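Local atomic coordinates of acyl-[acyl-carrier-protein]--UDP-N-acetylglucosamine O-acyltransferase (Acinetobacter baumannii, PDB entry 4E6U), a protein that transfers a 3-hydroxyacyl chain from acyl carrier protein to UDP-N-acetylglucosamine, the first step in making the lipid A part of lipopolysaccharide. Residues T44-H47 with S48-V52; V26-G29 with P30-I34; N92-R95 with E96-L100; A14-D17 with P18-I22. All coordinates share one frame; numbering follows the deposited sequence. Where two conformers were deposited one is given.

Contact 1: residues T44-H47 with S48-V52. With SO4 (sulfate ion), chain C.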
# COMPACT_ATOMS: atom_id res chain seq x y z
N THR A 44 8.90 26.64 -4.19
CA THR A 44 8.59 25.30 -3.69
C THR A 44 8.25 25.38 -2.22
O THR A 44 8.82 26.17 -1.45
CB THR A 44 9.77 24.36 -3.99
OG1 THR A 44 9.71 24.00 -5.38
CG2 THR A 44 9.69 23.06 -3.15
N LYS A 45 7.26 24.58 -1.84
CA LYS A 45 6.81 24.47 -0.44
C LYS A 45 6.93 23.05 0.06
O LYS A 45 6.36 22.12 -0.54
CB LYS A 45 5.36 24.92 -0.29
CG LYS A 45 4.77 24.68 1.10
CD LYS A 45 3.33 25.20 1.20
CE LYS A 45 2.79 24.99 2.60
NZ LYS A 45 1.42 25.56 2.76
N LEU A 46 7.66 22.90 1.15
CA LEU A 46 7.67 21.66 1.91
C LEU A 46 6.83 21.90 3.14
O LEU A 46 7.01 22.92 3.82
CB LEU A 46 9.08 21.28 2.34
CG LEU A 46 9.96 20.53 1.34
CD1 LEU A 46 10.13 21.29 0.02
CD2 LEU A 46 11.30 20.23 1.95
N HIS A 47 5.91 20.98 3.44
CA HIS A 47 5.15 21.01 4.69
C HIS A 47 6.07 20.61 5.85
O HIS A 47 7.29 20.63 5.71
CB HIS A 47 3.95 20.08 4.51
CG HIS A 47 2.92 20.63 3.58
ND1 HIS A 47 1.66 20.99 4.00
CD2 HIS A 47 2.98 20.91 2.26
CE1 HIS A 47 0.98 21.46 2.96
NE2 HIS A 47 1.77 21.44 1.90
N SER A 48 5.50 20.26 7.00
CA SER A 48 6.32 19.72 8.09
C SER A 48 6.78 18.30 7.74
O SER A 48 6.21 17.64 6.86
CB SER A 48 5.51 19.68 9.39
OG SER A 48 4.53 18.65 9.40
N HIS A 49 7.82 17.83 8.43
CA HIS A 49 8.15 16.41 8.42
C HIS A 49 8.49 15.84 7.04
O HIS A 49 8.18 14.68 6.73
CB HIS A 49 7.04 15.54 9.05
CG HIS A 49 6.80 15.79 10.50
ND1 HIS A 49 5.85 16.68 10.95
CD2 HIS A 49 7.37 15.25 11.60
CE1 HIS A 49 5.85 16.69 12.26
NE2 HIS A 49 6.75 15.83 12.69
N VAL A 50 9.15 16.64 6.21
CA VAL A 50 9.67 16.16 4.93
C VAL A 50 11.14 15.87 5.08
O VAL A 50 11.88 16.69 5.63
CB VAL A 50 9.45 17.19 3.79
CG1 VAL A 50 10.08 16.69 2.48
CG2 VAL A 50 7.94 17.46 3.61
N VAL A 51 11.58 14.73 4.56
CA VAL A 51 13.01 14.41 4.49
C VAL A 51 13.45 14.44 3.03
O VAL A 51 12.90 13.72 2.20
CB VAL A 51 13.34 13.04 5.12
CG1 VAL A 51 14.82 12.65 4.84
CG2 VAL A 51 13.03 13.04 6.62
N VAL A 52 14.41 15.31 2.71
CA VAL A 52 15.10 15.25 1.43
C VAL A 52 16.49 14.70 1.74
O VAL A 52 17.33 15.38 2.33
CB VAL A 52 15.17 16.61 0.72
CG1 VAL A 52 15.74 16.41 -0.67
CG2 VAL A 52 13.81 17.30 0.66
S SO4 C . -1.09 24.26 5.33
O1 SO4 C . -1.12 25.58 5.98
O2 SO4 C . -2.08 24.23 4.25
O3 SO4 C . 0.24 24.03 4.77
O4 SO4 C . -1.41 23.22 6.32
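The apolar part of this turn is carried by Leu46, which reaches across to Val50 and Val52. Its CD2 branch lies 3.8 Å from Val50 CG1 and 4.1 Å from Val52 CG2, and the Leu46 and Val50 side chains cross at about a right angle, so that the two branches meet by their methyl groups instead of running alongside. Val50 sets CG1 anti to its own backbone N (chi1 177°), which gives that methyl to Leu46 and leaves CG2 over the corner, 3.9 Å from His47 O. Ile64 and Ile34, on the coils that follow and precede, close in on the same cluster. Strands 45-46 and 51-52 lie in two different sheets of a left-handed beta-helix, each pairing in parallel with its neighbours there; this is the fold of hexapeptide-repeat acyltransferases, and residues 47-50 form the corner, with Leu46, Val50 and Val52 directed into the core of the coil.

Polar contacts gather on the outer side of the corner. Ser48 OG and His49 ND1 share a hydrogen bond of 2.8 Å, the hydroxyl lying at the edge of the imidazole and in its plane; His49 NE2 makes a weak bond to Tyr31 O of the second subunit. His47 NE2 is hydrogen-bonded to Glu63 OE1, and the His47 ring stacks on Phe65.

The extended chain of Lys45 passes CE over one face of the His47 ring, 3.8 Å above its plane and toward the rim. Lys45 NZ then donates to O3 of a sulfate ion, probably from the crystallisation liquor, at 2.8 Å. The same oxygen lies 3.2 Å from His47 CE1.

Contact 2: residues V26-G29 with P30-I34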
# COMPACT_ATOMS: atom_id res chain seq x y z
N VAL A 26 11.09 30.01 -0.94
CA VAL A 26 10.91 28.60 -0.56
C VAL A 26 10.36 28.54 0.86
O VAL A 26 10.81 29.26 1.75
CB VAL A 26 12.23 27.84 -0.68
CG1 VAL A 26 12.14 26.46 0.01
CG2 VAL A 26 12.57 27.66 -2.17
N GLN A 27 9.38 27.66 1.05
CA GLN A 27 8.80 27.40 2.36
C GLN A 27 9.22 26.02 2.79
O GLN A 27 9.16 25.08 2.00
CB GLN A 27 7.29 27.47 2.31
CG GLN A 27 6.76 28.85 1.99
CD GLN A 27 5.27 28.79 1.71
OE1 GLN A 27 4.84 28.77 0.55
NE2 GLN A 27 4.49 28.69 2.76
N ILE A 28 9.64 25.91 4.05
CA ILE A 28 10.02 24.63 4.63
C ILE A 28 9.43 24.59 6.02
O ILE A 28 9.73 25.45 6.84
CB ILE A 28 11.56 24.44 4.69
CG1 ILE A 28 12.18 24.51 3.28
CG2 ILE A 28 11.94 23.12 5.40
CD1 ILE A 28 13.70 24.45 3.23
N GLY A 29 8.59 23.60 6.29
CA GLY A 29 7.91 23.53 7.57
C GLY A 29 8.70 22.90 8.69
O GLY A 29 9.86 22.50 8.53
N PRO A 30 8.07 22.80 9.86
CA PRO A 30 8.77 22.27 11.01
C PRO A 30 9.29 20.84 10.83
O PRO A 30 8.65 20.02 10.16
CB PRO A 30 7.70 22.26 12.11
CG PRO A 30 6.66 23.22 11.68
CD PRO A 30 6.72 23.28 10.18
N TYR A 31 10.46 20.58 11.39
CA TYR A 31 10.99 19.23 11.51
C TYR A 31 11.33 18.59 10.18
O TYR A 31 11.35 17.38 10.07
CB TYR A 31 10.06 18.34 12.38
CG TYR A 31 9.69 18.99 13.70
CD1 TYR A 31 8.36 19.21 14.09
CD2 TYR A 31 10.69 19.43 14.55
CE1 TYR A 31 8.07 19.82 15.33
CE2 TYR A 31 10.42 20.05 15.75
CZ TYR A 31 9.11 20.25 16.13
OH TYR A 31 8.91 20.88 17.35
N CYS A 32 11.56 19.41 9.16
CA CYS A 32 12.11 18.91 7.89
C CYS A 32 13.61 18.72 7.97
O CYS A 32 14.31 19.43 8.71
CB CYS A 32 11.84 19.89 6.75
SG CYS A 32 10.10 19.95 6.23
N ILE A 33 14.10 17.78 7.18
CA ILE A 33 15.52 17.53 7.06
C ILE A 33 15.90 17.72 5.61
O ILE A 33 15.31 17.08 4.73
CB ILE A 33 15.87 16.07 7.48
CG1 ILE A 33 15.36 15.74 8.90
CG2 ILE A 33 17.36 15.77 7.26
CD1 ILE A 33 15.91 16.67 9.97
N ILE A 34 16.84 18.61 5.37
CA ILE A 34 17.37 18.82 4.03
C ILE A 34 18.82 18.39 4.01
O ILE A 34 19.67 18.99 4.70
CB ILE A 34 17.27 20.32 3.61
CG1 ILE A 34 15.85 20.88 3.80
CG2 ILE A 34 17.78 20.50 2.17
CD1 ILE A 34 14.77 20.14 3.02
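Ile28 and Cys32 meet across the corner at close range, with Ile28 CG2 3.5 Å from Cys32 CB and 3.8 Å from Cys32 SG. It is the short branch of the isoleucine that does this: CG2 stands anti to the backbone N while CG1 points beside it (chi1 -60°), and the longer arm is sent onward to the next inward-facing residue, where Ile28 CD1 comes within 4.2 Å of Ile34 CG1. One side chain therefore touches the last residue of the turn and a residue of the following strand by two separate branches. Cys32 SG lies over the bend, 3.4 Å from Gly29 O.

Behind these contacts stands a type II beta turn from Gly29 to Cys32. Pro30 occupies its second position with phi -60°, a value the pyrrolidine ring readily supplies, and Tyr31 occupies the third with a positive phi of 66°. That turn directs the Tyr31 side chain away from the Ile28 side and out of the coil, toward the trimer axis, where its ring meets Tyr31 of both other subunits edge-to-face and its hydroxyl is bonded to Thr13 O of the second subunit. The Tyr31 backbone N is satisfied by Thr13 OG1 of its own chain.

Around the corner, the inward side chains are packed between successive coils of the left-handed beta-helix: Ile16 of strand 15-16 touches both Ile28 and Ile34, Leu46 of strand 45-46 touches Ile34, and Val50 lies against Cys32. Strand 27-28 pairs in parallel with 45-46, and strand 33-34 sits between 15-16 and 51-52.

Contact 3: residues N92-R95 with E96-L100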
# COMPACT_ATOMS: atom_id res chain seq x y z
N ASN A 92 5.06 20.14 -9.35
CA ASN A 92 4.62 18.81 -8.94
C ASN A 92 3.97 18.86 -7.58
O ASN A 92 4.29 19.73 -6.77
CB ASN A 92 5.79 17.86 -8.89
CG ASN A 92 6.43 17.68 -10.26
OD1 ASN A 92 5.84 17.06 -11.16
ND2 ASN A 92 7.64 18.20 -10.43
N LEU A 93 3.09 17.91 -7.36
CA LEU A 93 2.44 17.70 -6.06
C LEU A 93 2.86 16.33 -5.58
O LEU A 93 2.58 15.33 -6.25
CB LEU A 93 0.93 17.74 -6.21
CG LEU A 93 0.34 19.10 -6.60
CD1 LEU A 93 -1.12 18.97 -6.99
CD2 LEU A 93 0.50 20.14 -5.49
N ILE A 94 3.57 16.28 -4.46
CA ILE A 94 4.06 15.03 -3.88
C ILE A 94 3.39 14.88 -2.52
O ILE A 94 3.71 15.62 -1.58
CB ILE A 94 5.60 15.03 -3.80
CG1 ILE A 94 6.20 15.13 -5.22
CG2 ILE A 94 6.10 13.78 -3.08
CD1 ILE A 94 7.69 15.41 -5.27
N ARG A 95 2.44 13.97 -2.43
CA ARG A 95 1.61 13.86 -1.25
C ARG A 95 2.26 13.03 -0.13
O ARG A 95 3.39 12.52 -0.25
CB ARG A 95 0.25 13.27 -1.65
CG ARG A 95 -0.54 14.19 -2.61
CD ARG A 95 -0.71 15.62 -2.04
NE ARG A 95 -1.35 15.54 -0.73
CZ ARG A 95 -2.53 16.04 -0.40
NH1 ARG A 95 -3.25 16.77 -1.26
NH2 ARG A 95 -2.99 15.82 0.83
N GLU A 96 1.54 12.93 0.98
CA GLU A 96 2.08 12.25 2.16
C GLU A 96 2.58 10.86 1.86
O GLU A 96 1.98 10.13 1.05
CB GLU A 96 1.03 12.15 3.27
CG GLU A 96 0.40 13.49 3.68
CD GLU A 96 -0.91 13.76 2.98
OE1 GLU A 96 -0.91 13.99 1.74
OE2 GLU A 96 -1.95 13.73 3.66
N HIS A 97 3.66 10.46 2.51
CA HIS A 97 4.13 9.07 2.50
C HIS A 97 4.72 8.60 1.18
O HIS A 97 5.00 7.42 1.02
CB HIS A 97 3.04 8.08 2.97
CG HIS A 97 2.44 8.45 4.30
ND1 HIS A 97 1.10 8.75 4.46
CD2 HIS A 97 3.01 8.61 5.51
CE1 HIS A 97 0.87 9.04 5.73
NE2 HIS A 97 2.01 8.98 6.39
N CYS A 98 4.93 9.52 0.23
CA CYS A 98 5.65 9.12 -0.98
C CYS A 98 7.09 8.79 -0.68
O CYS A 98 7.66 9.23 0.33
CB CYS A 98 5.60 10.22 -2.05
SG CYS A 98 3.96 10.43 -2.78
N SER A 99 7.69 8.00 -1.56
CA SER A 99 9.12 7.71 -1.46
C SER A 99 9.70 7.77 -2.86
O SER A 99 9.20 7.11 -3.77
CB SER A 99 9.40 6.36 -0.78
OG SER A 99 8.63 5.32 -1.36
N LEU A 100 10.70 8.63 -3.03
CA LEU A 100 11.35 8.85 -4.31
C LEU A 100 12.82 8.59 -4.11
O LEU A 100 13.48 9.24 -3.30
CB LEU A 100 11.12 10.28 -4.84
CG LEU A 100 9.73 10.55 -5.39
CD1 LEU A 100 8.80 10.98 -4.27
CD2 LEU A 100 9.81 11.61 -6.50
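Arg95 and Glu96, consecutive in the chain, run side by side in the same direction and join at their ends. From Arg95 CB, which is 3.7 Å from Glu96 OE1, the chain bends twice, at chi2 (-54°) and chi3 (-56°), and so curls back toward its neighbour instead of stretching out. CD passes 4.1 Å from the carboxylate oxygen. NE then donates to Glu96 OE1 at 2.9 Å, nearly along the C-O axis, and NH2 completes a side-on grip on that same oxygen, also at 2.9 Å but from the syn side and tilted 30° out of the carboxylate plane. Both donors arrive from one face of the carboxylate, and OE1 lies near the guanidinium plane. This salt bridge restricts rotation at both ends.

The pair sits on a type II turn, Arg95 to Cys98, at one corner of the left-handed parallel beta-helix built by hexapeptide repeats, and it faces the second subunit. There Arg95 NH2 donates to Val73 O and NH1 to Cys74 O, while Glu96 OE2 is bonded to Ser69 and His101, all four on that subunit. Phe65 of the same chain makes a cation-pi contact with the guanidinium.

Inside the corner the packing is apolar. The CG2 branch of Ile94 meets Cys98 CB at 3.7 Å. The turn is spanned by a weak bond from Cys98 N to Arg95 O, 3.4 Å long. Glu96 N is buried without a partner. His97, at the third turn position, points outward, and its NE2 is bonded to Phe67 O of the second subunit.

Contact 4: residues A14-D17 with P18-I22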
# COMPACT_ATOMS: atom_id res chain seq x y z
N ALA A 14 13.59 23.18 11.10
CA ALA A 14 14.15 22.49 9.94
C ALA A 14 15.66 22.38 10.15
O ALA A 14 16.31 23.25 10.79
CB ALA A 14 13.86 23.25 8.68
N ILE A 15 16.26 21.32 9.62
CA ILE A 15 17.71 21.14 9.68
C ILE A 15 18.20 21.07 8.25
O ILE A 15 17.82 20.16 7.51
CB ILE A 15 18.10 19.89 10.47
CG1 ILE A 15 17.56 20.00 11.89
CG2 ILE A 15 19.65 19.76 10.51
CD1 ILE A 15 17.75 18.73 12.74
N ILE A 16 19.05 22.02 7.88
CA ILE A 16 19.44 22.24 6.49
C ILE A 16 20.94 22.11 6.34
O ILE A 16 21.69 22.90 6.94
CB ILE A 16 18.94 23.62 5.98
CG1 ILE A 16 17.41 23.72 6.12
CG2 ILE A 16 19.41 23.85 4.53
CD1 ILE A 16 16.81 25.09 5.81
N ASP A 17 21.39 21.14 5.57
CA ASP A 17 22.82 20.93 5.38
C ASP A 17 23.49 22.20 4.82
O ASP A 17 22.93 22.86 3.95
CB ASP A 17 23.07 19.77 4.42
CG ASP A 17 24.50 19.29 4.47
OD1 ASP A 17 24.78 18.40 5.28
OD2 ASP A 17 25.36 19.79 3.69
N PRO A 18 24.68 22.56 5.34
CA PRO A 18 25.38 23.75 4.82
C PRO A 18 25.61 23.73 3.32
O PRO A 18 25.71 24.80 2.72
CB PRO A 18 26.71 23.73 5.59
CG PRO A 18 26.36 23.04 6.91
CD PRO A 18 25.39 21.94 6.48
N SER A 19 25.66 22.55 2.69
CA SER A 19 25.85 22.48 1.23
C SER A 19 24.57 22.60 0.43
O SER A 19 24.61 22.63 -0.80
CB SER A 19 26.56 21.20 0.83
OG SER A 19 25.69 20.09 1.02
N ALA A 20 23.42 22.68 1.10
CA ALA A 20 22.17 22.89 0.40
C ALA A 20 22.08 24.32 -0.14
O ALA A 20 22.73 25.24 0.39
CB ALA A 20 20.98 22.57 1.33
N VAL A 21 21.29 24.50 -1.19
CA VAL A 21 21.07 25.80 -1.79
C VAL A 21 19.57 25.99 -1.96
O VAL A 21 18.90 25.16 -2.58
CB VAL A 21 21.77 25.93 -3.16
CG1 VAL A 21 21.41 27.26 -3.82
CG2 VAL A 21 23.30 25.80 -3.02
N ILE A 22 19.06 27.06 -1.38
CA ILE A 22 17.64 27.31 -1.28
C ILE A 22 17.32 28.59 -2.03
O ILE A 22 17.89 29.64 -1.73
CB ILE A 22 17.20 27.47 0.20
CG1 ILE A 22 17.72 26.32 1.09
CG2 ILE A 22 15.68 27.60 0.30
CD1 ILE A 22 17.21 24.95 0.72
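Asp17 and Ser19 form the tight part of this corner, bound through a single carboxylate oxygen. Asp17 OD2 accepts from Ser19 OG at 2.7 Å and from Ser19 N at 3.0 Å, the latter bond fairly straight at 162°. The two donors reach the oxygen from opposite faces of the carboxylate plane, both on its anti side, so the two bonds flank that plane and restrain its rotation. Asp17 places CG anti to the backbone N (chi1 -165°), beside the carbonyl carbon, which swings the carboxylate forward over the turn; its CG comes within 3.4 Å of Pro18 CD, with the two side chains crossing at about a right angle. A bond from Ala20 N to Asp17 O, 2.9 Å long, closes a type I turn from Asp17 to Ala20. The carboxylate bond to Ser19 N two residues on makes this an Asx turn as well. Ser19 OG has a further role, accepting from Gln37 N on the next coil.

The looser side is apolar and slight. Ile16 CG2 touches Ala20 CB at 3.8 Å, and this is the one apolar side-chain contact between the two segments. Here the inner face is completed by Ile34, which packs on Ile16 and Ala20, and by Ile10, which lies against Ile16 and Ile22. Pro18 and Val21 are exposed to solvent or to neighbouring molecules of the crystal.

Strands 15-16 and 21-22 are edge strands of two parallel sheets within the chain, and the corner between them belongs to the N-terminal end of the left-handed beta-helix typical of hexapeptide-repeat acyltransferases.

Overall arrangement
The four corners follow one another along the beta-helix from its N-terminal end. Contacts 4 and 2 are about 10 Å apart between centres and share a sheet through Ile34 N and Ile15 O, 2.8 Å apart; contacts 2 and 1 lie about 5 Å apart on successive coils, joined by Leu46 N to Gln27 O and Val52 N to Ile33 O, both 2.8 Å and probably hydrogen bonds. Contact 3 sits further along, its centre about 10 Å from that of contact 1 without touching it. Contacts 1, 2 and 3 all meet the second subunit at the trimer interface, whereas contact 4 turns a different corner and reaches another subunit through Ile15, which packs on His11 of the third subunit. The sulfate lies at contact 1.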